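PDB 1FNN: CELL division control protein 6 from Pyrobaculum aerophilum, which probably regulates the initiation of DNA replication as an AAA+ ATPase of the Cdc6/Cdc18 family, binding ADP and magnesium. Local coordinates for residues Val77-Phe82 with Thr88-Glu93; Ile244-Arg249 with Glu265-Ser270; Tyr252-Gln255 with His261-Pro264. All blocks are in the same frame, centred on the assembly; numbering follows the deposited sequence.

Contact 1. Residues Val77-Phe82 with Thr88-Glu93; sequences VYINGF and TAIIGE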
# COMPACT_ATOMS: atom_id res chain seq x y z
N VAL A 77 6.49 19.48 11.21
CA VAL A 77 7.36 19.79 10.09
C VAL A 77 7.58 18.51 9.26
O VAL A 77 8.31 17.60 9.66
CB VAL A 77 8.68 20.41 10.58
CG1 VAL A 77 9.57 20.65 9.35
CG2 VAL A 77 8.44 21.78 11.27
N TYR A 78 6.75 18.38 8.24
CA TYR A 78 6.75 17.12 7.46
C TYR A 78 7.74 17.22 6.31
O TYR A 78 7.62 18.08 5.42
CB TYR A 78 5.32 16.85 7.02
CG TYR A 78 5.27 15.61 6.13
CD1 TYR A 78 5.17 14.34 6.68
CD2 TYR A 78 5.35 15.76 4.75
CE1 TYR A 78 5.12 13.22 5.88
CE2 TYR A 78 5.31 14.64 3.92
CZ TYR A 78 5.20 13.38 4.50
OH TYR A 78 5.16 12.28 3.71
N ILE A 79 8.71 16.30 6.27
CA ILE A 79 9.73 16.33 5.23
C ILE A 79 9.59 15.07 4.35
O ILE A 79 9.86 13.98 4.84
CB ILE A 79 11.17 16.39 5.72
CG1 ILE A 79 11.51 17.58 6.62
CG2 ILE A 79 12.16 16.45 4.52
CD1 ILE A 79 11.12 18.92 6.00
N ASN A 80 9.18 15.27 3.10
CA ASN A 80 9.08 14.06 2.23
C ASN A 80 10.45 13.81 1.63
O ASN A 80 10.86 14.53 0.70
CB ASN A 80 8.02 14.32 1.16
CG ASN A 80 7.93 13.26 0.08
OD1 ASN A 80 8.73 12.33 0.04
ND2 ASN A 80 6.93 13.43 -0.78
N GLY A 81 11.14 12.76 2.06
CA GLY A 81 12.48 12.45 1.63
C GLY A 81 12.56 12.07 0.15
O GLY A 81 13.65 12.04 -0.44
N PHE A 82 11.43 11.79 -0.49
CA PHE A 82 11.46 11.55 -1.93
C PHE A 82 11.77 12.86 -2.67
O PHE A 82 12.30 12.80 -3.77
CB PHE A 82 10.14 10.99 -2.47
CG PHE A 82 10.16 10.78 -3.96
CD1 PHE A 82 10.69 9.62 -4.51
CD2 PHE A 82 9.65 11.75 -4.81
CE1 PHE A 82 10.70 9.44 -5.88
CE2 PHE A 82 9.66 11.57 -6.18
CZ PHE A 82 10.18 10.41 -6.72
N THR A 88 20.77 20.76 2.11
CA THR A 88 20.29 22.06 1.70
C THR A 88 18.80 22.05 1.39
O THR A 88 18.11 23.00 1.75
CB THR A 88 21.08 22.57 0.47
OG1 THR A 88 22.45 22.72 0.89
CG2 THR A 88 20.58 23.91 -0.01
N ALA A 89 18.33 21.05 0.66
CA ALA A 89 16.91 20.94 0.36
C ALA A 89 16.10 20.76 1.64
O ALA A 89 15.02 21.34 1.76
CB ALA A 89 16.65 19.79 -0.61
N ILE A 90 16.52 19.89 2.54
CA ILE A 90 15.77 19.60 3.77
C ILE A 90 15.76 20.77 4.74
O ILE A 90 14.71 21.20 5.24
CB ILE A 90 16.37 18.37 4.48
CG1 ILE A 90 16.15 17.12 3.63
CG2 ILE A 90 15.72 18.19 5.86
CD1 ILE A 90 17.11 15.99 3.95
N ILE A 91 16.94 21.35 5.01
CA ILE A 91 16.99 22.52 5.90
C ILE A 91 16.18 23.67 5.34
O ILE A 91 15.55 24.45 6.09
CB ILE A 91 18.45 22.92 6.21
CG1 ILE A 91 18.52 23.73 7.50
CG2 ILE A 91 19.08 23.70 5.08
CD1 ILE A 91 18.33 22.88 8.75
N GLY A 92 16.20 23.86 4.02
CA GLY A 92 15.36 24.85 3.37
C GLY A 92 13.87 24.61 3.62
O GLY A 92 13.11 25.56 3.85
N GLU A 93 13.42 23.35 3.50
CA GLU A 93 12.00 23.06 3.73
C GLU A 93 11.65 23.20 5.21
O GLU A 93 10.66 23.87 5.54
CB GLU A 93 11.63 21.68 3.18
CG GLU A 93 10.18 21.28 3.44
CD GLU A 93 9.17 22.23 2.80
OE1 GLU A 93 9.64 23.08 2.01
OE2 GLU A 93 7.95 22.11 3.10
O HOH W 1 6.77 20.63 5.13
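Two torsions of Ile79 aim its branches at separate residues of helix 87-97: chi1 of -57° sets CG2 anti to the backbone N, facing Ile90, while chi2 of -53° folds CD1 over to Glu93. Its CG2 reaches CG1 of Ile90 at 4.1 Å, the two side chains crossing at about a right angle. The other branch packs more closely, with Ile79 CD1 3.6 Å from Glu93 CG. The two chains slide past each other in opposite directions, and the glutamate meets the isoleucine with its CB and CG methylenes. Its carboxylate turns to polar partners: a water donates to Glu93 OE2 at 2.8 Å and to Tyr78 O at 2.7 Å, bridging helix to strand, and the same OE2 forms a salt bridge with Arg96. Cutting Ile79 back to an alanine would remove both branches and is likely to leave Ile90 CG1 and the Glu93 methylenes without their partner on the strand. At the end of the strand, Asn80 OD1 accepts from Phe82 N at 2.8 Å, an Asx turn in which the donor lies above the carbonyl plane. The contact belongs to the P-loop-type AAA domain. Strand 75-80 is an outermost strand of the parallel sheet, paired with strand 127-132, whose Leu129 and Leu131 also touch Ile79; helix 87-97 packs against strand 75-80 through Ile90, Glu93 and Ile94, and Ile141 and Phe145 of helix 139-148 pack against Ile90.

Contact 2. Residues Ile244-Arg249 with Glu265-Ser270; sequences IDILYR and EDVRKS. With ADP (adenosine-5'-diphosphate), chain D.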
# COMPACT_ATOMS: atom_id res chain seq x y z
N ILE A 244 -6.64 0.69 -3.49
CA ILE A 244 -7.58 1.84 -3.67
C ILE A 244 -7.51 2.39 -5.08
O ILE A 244 -8.49 2.78 -5.71
CB ILE A 244 -7.22 2.93 -2.60
CG1 ILE A 244 -7.48 2.38 -1.20
CG2 ILE A 244 -8.04 4.20 -2.92
CD1 ILE A 244 -6.79 3.13 -0.04
N ASP A 245 -6.34 2.42 -5.69
CA ASP A 245 -6.17 2.88 -7.06
C ASP A 245 -6.97 1.97 -8.01
O ASP A 245 -7.70 2.46 -8.86
CB ASP A 245 -4.67 2.84 -7.35
CG ASP A 245 -4.14 3.30 -8.67
OD1 ASP A 245 -4.83 3.94 -9.47
OD2 ASP A 245 -2.97 3.07 -9.03
N ILE A 246 -6.95 0.64 -7.75
CA ILE A 246 -7.74 -0.25 -8.62
C ILE A 246 -9.22 -0.03 -8.44
O ILE A 246 -9.95 -0.06 -9.43
CB ILE A 246 -7.34 -1.75 -8.37
CG1 ILE A 246 -5.93 -1.97 -8.96
CG2 ILE A 246 -8.42 -2.63 -8.99
CD1 ILE A 246 -5.30 -3.28 -8.42
N LEU A 247 -9.72 0.12 -7.20
CA LEU A 247 -11.12 0.39 -6.98
C LEU A 247 -11.60 1.65 -7.73
O LEU A 247 -12.61 1.65 -8.46
CB LEU A 247 -11.44 0.54 -5.48
CG LEU A 247 -12.84 0.94 -5.06
CD1 LEU A 247 -13.92 -0.01 -5.64
CD2 LEU A 247 -13.02 0.92 -3.54
N TYR A 248 -10.80 2.70 -7.60
CA TYR A 248 -11.20 3.99 -8.22
C TYR A 248 -11.18 3.90 -9.74
O TYR A 248 -12.10 4.32 -10.46
CB TYR A 248 -10.20 5.06 -7.75
CG TYR A 248 -10.46 6.45 -8.30
CD1 TYR A 248 -11.71 7.04 -8.15
CD2 TYR A 248 -9.46 7.16 -8.95
CE1 TYR A 248 -11.97 8.31 -8.64
CE2 TYR A 248 -9.71 8.43 -9.45
CZ TYR A 248 -10.97 8.99 -9.28
OH TYR A 248 -11.21 10.27 -9.78
N ARG A 249 -10.11 3.35 -10.34
CA ARG A 249 -10.05 3.09 -11.76
C ARG A 249 -11.20 2.19 -12.26
O ARG A 249 -11.75 2.49 -13.33
CB ARG A 249 -8.75 2.36 -12.18
CG ARG A 249 -7.59 3.35 -12.29
CD ARG A 249 -6.26 2.63 -12.21
NE ARG A 249 -5.05 3.42 -12.15
CZ ARG A 249 -4.44 3.98 -13.16
NH1 ARG A 249 -3.33 4.66 -12.95
NH2 ARG A 249 -4.92 3.87 -14.40
N GLU A 265 -15.10 -7.12 -15.43
CA GLU A 265 -14.17 -6.69 -16.47
C GLU A 265 -13.55 -5.31 -16.18
O GLU A 265 -12.42 -5.04 -16.58
CB GLU A 265 -14.80 -6.61 -17.87
CG GLU A 265 -16.00 -5.66 -17.88
CD GLU A 265 -16.92 -5.67 -19.08
OE1 GLU A 265 -18.04 -6.20 -18.89
OE2 GLU A 265 -16.59 -5.17 -20.19
N ASP A 266 -14.32 -4.44 -15.48
CA ASP A 266 -13.69 -3.13 -15.12
C ASP A 266 -12.50 -3.36 -14.22
O ASP A 266 -11.42 -2.76 -14.37
CB ASP A 266 -14.80 -2.31 -14.40
CG ASP A 266 -16.03 -2.09 -15.30
OD1 ASP A 266 -15.72 -1.69 -16.46
OD2 ASP A 266 -17.08 -2.33 -14.74
N VAL A 267 -12.61 -4.25 -13.21
CA VAL A 267 -11.48 -4.57 -12.35
C VAL A 267 -10.29 -5.16 -13.12
O VAL A 267 -9.12 -4.78 -12.91
CB VAL A 267 -11.93 -5.51 -11.22
CG1 VAL A 267 -10.82 -6.07 -10.34
CG2 VAL A 267 -12.99 -4.85 -10.31
N ARG A 268 -10.55 -6.15 -14.00
CA ARG A 268 -9.47 -6.80 -14.74
C ARG A 268 -8.68 -5.81 -15.57
O ARG A 268 -7.45 -5.77 -15.61
CB ARG A 268 -10.08 -7.91 -15.69
CG ARG A 268 -10.70 -9.06 -14.88
CD ARG A 268 -11.20 -10.27 -15.76
NE ARG A 268 -12.07 -11.10 -14.89
CZ ARG A 268 -13.35 -11.25 -15.14
NH1 ARG A 268 -13.90 -10.66 -16.21
NH2 ARG A 268 -14.09 -12.00 -14.34
N LYS A 269 -9.40 -4.93 -16.29
CA LYS A 269 -8.74 -3.91 -17.10
C LYS A 269 -8.00 -2.93 -16.19
O LYS A 269 -6.87 -2.61 -16.53
CB LYS A 269 -9.72 -3.15 -18.00
CG LYS A 269 -10.84 -4.05 -18.50
CD LYS A 269 -11.08 -3.95 -20.01
CE LYS A 269 -11.33 -5.32 -20.61
NZ LYS A 269 -12.26 -5.34 -21.76
N SER A 270 -8.60 -2.54 -15.06
CA SER A 270 -7.89 -1.57 -14.17
C SER A 270 -6.64 -2.20 -13.58
O SER A 270 -5.54 -1.64 -13.61
CB SER A 270 -8.89 -1.08 -13.10
OG SER A 270 -9.95 -0.33 -13.78
PB ADP D . 2.74 4.24 3.07
O1B ADP D . 3.46 5.49 3.55
O2B ADP D . 2.87 3.14 3.97
O3B ADP D . 3.42 3.99 1.80
PA ADP D . 0.10 5.26 2.90
O1A ADP D . 0.04 5.86 4.24
O2A ADP D . 0.27 6.29 1.86
O3A ADP D . 1.22 4.21 2.83
O5' ADP D . -1.28 4.47 2.53
C5' ADP D . -1.46 4.17 1.15
C4' ADP D . -2.94 4.47 0.84
O4' ADP D . -3.74 3.62 1.62
C3' ADP D . -3.39 5.89 1.18
O3' ADP D . -4.41 6.26 0.28
C2' ADP D . -3.84 5.68 2.59
O2' ADP D . -4.77 6.67 3.02
C1' ADP D . -4.57 4.33 2.46
N9 ADP D . -4.50 3.68 3.71
C8 ADP D . -3.42 2.98 4.19
N7 ADP D . -3.67 2.26 5.24
C5 ADP D . -5.01 2.51 5.47
C6 ADP D . -5.89 2.05 6.47
N6 ADP D . -5.47 1.25 7.43
N1 ADP D . -7.15 2.49 6.45
C2 ADP D . -7.52 3.33 5.50
N3 ADP D . -6.80 3.84 4.50
C4 ADP D . -5.53 3.37 4.55
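Ser270 and Arg249 meet where two helices of the AAA+ lid domain, 240-256 and 264-274, pass each other; their short segments approach to 8.8 Å between axes at 128°, closer to antiparallel than parallel. The serine is small, consistent with the close approach of the backbones, with CA atoms of Arg249 and Ser270 5.7 Å apart. This is the tight part: Ser270 CB lies 3.6 Å from Arg249 CB, and its OG rests against the same CB and the Arg249 carbonyl carbon. Alongside, the packing is looser and purely apolar, Ile246 CG2 standing 4.4 Å from Val267 CG1, with Met222 and Ile226 of helix 217-227 also touching Val267. The solvent side is different again. Arg249 starts at the interface, but its extended chain carries the guanidinium off to its own helix, where NE forms a salt bridge with Asp245 OD1 at 2.7 Å. The oxygen lies nearly in the guanidinium plane, whereas NE stands above the carboxylate plane, 37° out of it. At the far end of the segment, the helix reaches the nucleotide pocket: Ile244 CD1 touches the ribose of ADP, 3.5 Å from its O4'.

Contact 3. Residues Tyr252-Gln255 with His261-Pro264; sequences YAAQ and HIAP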
# COMPACT_ATOMS: atom_id res chain seq x y z
N TYR A 252 -14.51 4.24 -12.23
CA TYR A 252 -14.52 5.18 -13.34
C TYR A 252 -14.71 4.45 -14.67
O TYR A 252 -15.46 4.94 -15.52
CB TYR A 252 -13.27 6.07 -13.41
CG TYR A 252 -13.26 7.01 -14.58
CD1 TYR A 252 -14.07 8.16 -14.55
CD2 TYR A 252 -12.48 6.77 -15.70
CE1 TYR A 252 -14.08 9.05 -15.62
CE2 TYR A 252 -12.48 7.64 -16.77
CZ TYR A 252 -13.29 8.77 -16.72
OH TYR A 252 -13.28 9.63 -17.79
N ALA A 253 -13.97 3.35 -14.87
CA ALA A 253 -14.22 2.53 -16.07
C ALA A 253 -15.69 2.20 -16.14
O ALA A 253 -16.33 2.41 -17.18
CB ALA A 253 -13.32 1.28 -16.02
N ALA A 254 -16.34 1.66 -15.10
CA ALA A 254 -17.76 1.34 -15.20
C ALA A 254 -18.60 2.56 -15.60
O ALA A 254 -19.41 2.57 -16.54
CB ALA A 254 -18.21 0.74 -13.88
N GLN A 255 -18.42 3.66 -14.86
CA GLN A 255 -19.16 4.89 -15.11
C GLN A 255 -18.99 5.39 -16.54
O GLN A 255 -19.98 5.73 -17.21
CB GLN A 255 -18.66 5.99 -14.16
CG GLN A 255 -19.37 7.34 -14.34
CD GLN A 255 -18.95 8.21 -13.15
OE1 GLN A 255 -19.20 7.79 -12.01
NE2 GLN A 255 -18.35 9.34 -13.47
N HIS A 261 -23.13 -0.14 -12.15
CA HIS A 261 -22.51 -1.09 -11.22
C HIS A 261 -21.10 -1.44 -11.69
O HIS A 261 -20.81 -1.40 -12.89
CB HIS A 261 -23.34 -2.36 -11.03
CG HIS A 261 -24.77 -2.11 -10.66
ND1 HIS A 261 -25.26 -2.22 -9.37
CD2 HIS A 261 -25.84 -1.75 -11.42
CE1 HIS A 261 -26.55 -1.95 -9.36
NE2 HIS A 261 -26.93 -1.65 -10.60
N ILE A 262 -20.15 -1.61 -10.77
CA ILE A 262 -18.81 -1.97 -11.26
C ILE A 262 -18.87 -3.46 -11.73
O ILE A 262 -19.49 -4.22 -10.98
CB ILE A 262 -17.78 -1.80 -10.14
CG1 ILE A 262 -17.74 -0.27 -9.79
CG2 ILE A 262 -16.37 -2.16 -10.61
CD1 ILE A 262 -16.88 -0.05 -8.55
N ALA A 263 -18.34 -3.75 -12.88
CA ALA A 263 -18.39 -5.23 -13.24
C ALA A 263 -17.02 -5.84 -13.11
O ALA A 263 -15.97 -5.17 -13.21
CB ALA A 263 -18.90 -5.27 -14.68
N PRO A 264 -16.90 -7.19 -13.18
CA PRO A 264 -15.60 -7.85 -13.11
C PRO A 264 -14.66 -7.39 -14.18
O PRO A 264 -13.47 -7.13 -13.95
CB PRO A 264 -15.94 -9.36 -13.26
CG PRO A 264 -17.32 -9.43 -12.68
CD PRO A 264 -18.04 -8.13 -13.05
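The methyl group of Ala254 lies over the backbone at His261 and Ile262, its CB 3.5 Å from His261 O and 3.8 Å from Ile262 CA. A side chain this short is consistent with the close run of helix and returning chain: the CA atoms of Ala254 and Ile262 are 5.3 Å apart. The contact is small, 91 Å² over both sides, and consists of van der Waals packing without hydrogen bonds between the two segments. Of the side chain of Ile262, CG1 comes nearest to the alanine, 4.2 Å from Ala254 CB. The extended backbone at Ile262, with phi -73° and psi 134°, carries the chain past the helix instead of winding into it. The bond from CA to CB of His261 points away from the helix, and its side chain comes no nearer than 6.6 Å to 252-255, so this residue takes part through its carbonyl. One residue beyond Ile262, Ala263 is the N-cap of helix 264-274. Its backbone N is hydrogen-bonded to Asp266 OD2, a side chain in the first turn of the helix; alanine itself offers no side-chain cap. This carboxylate has a second partner, since Asp266 OD1 forms a salt bridge with Arg259. The segments thus close the turn between two helices of the AAA+ lid domain. Around them, Ile262 packs on Ser250 and Ala251 of helix 240-256 and on Ile219 of helix 217-227, its backbone hydrogen-bonds to Ser214, and Ile3, near the N terminus, touches Ala254 near the end of helix 240-256.

How the contacts relate
Following the chain from the N terminus, contact 1 comes first, closing the short connection between strand 75-80 and helix 87-97 within the AAA domain. Contact 2 opens much later, in the lid domain, and spans the connection from helix 240-256 to helix 264-274. Contact 3 is nested inside that loop, joining the later part of helix 240-256 to the segment leading into helix 264-274. The two lid contacts have centres about 8 Å apart and touch: Asp266 OD2 lies 3.4 Å from Ala254 CB, and Leu247 CD1 meets Ile262 CD1. Contact 1 stands apart, its centre about 34 Å from that of contact 2.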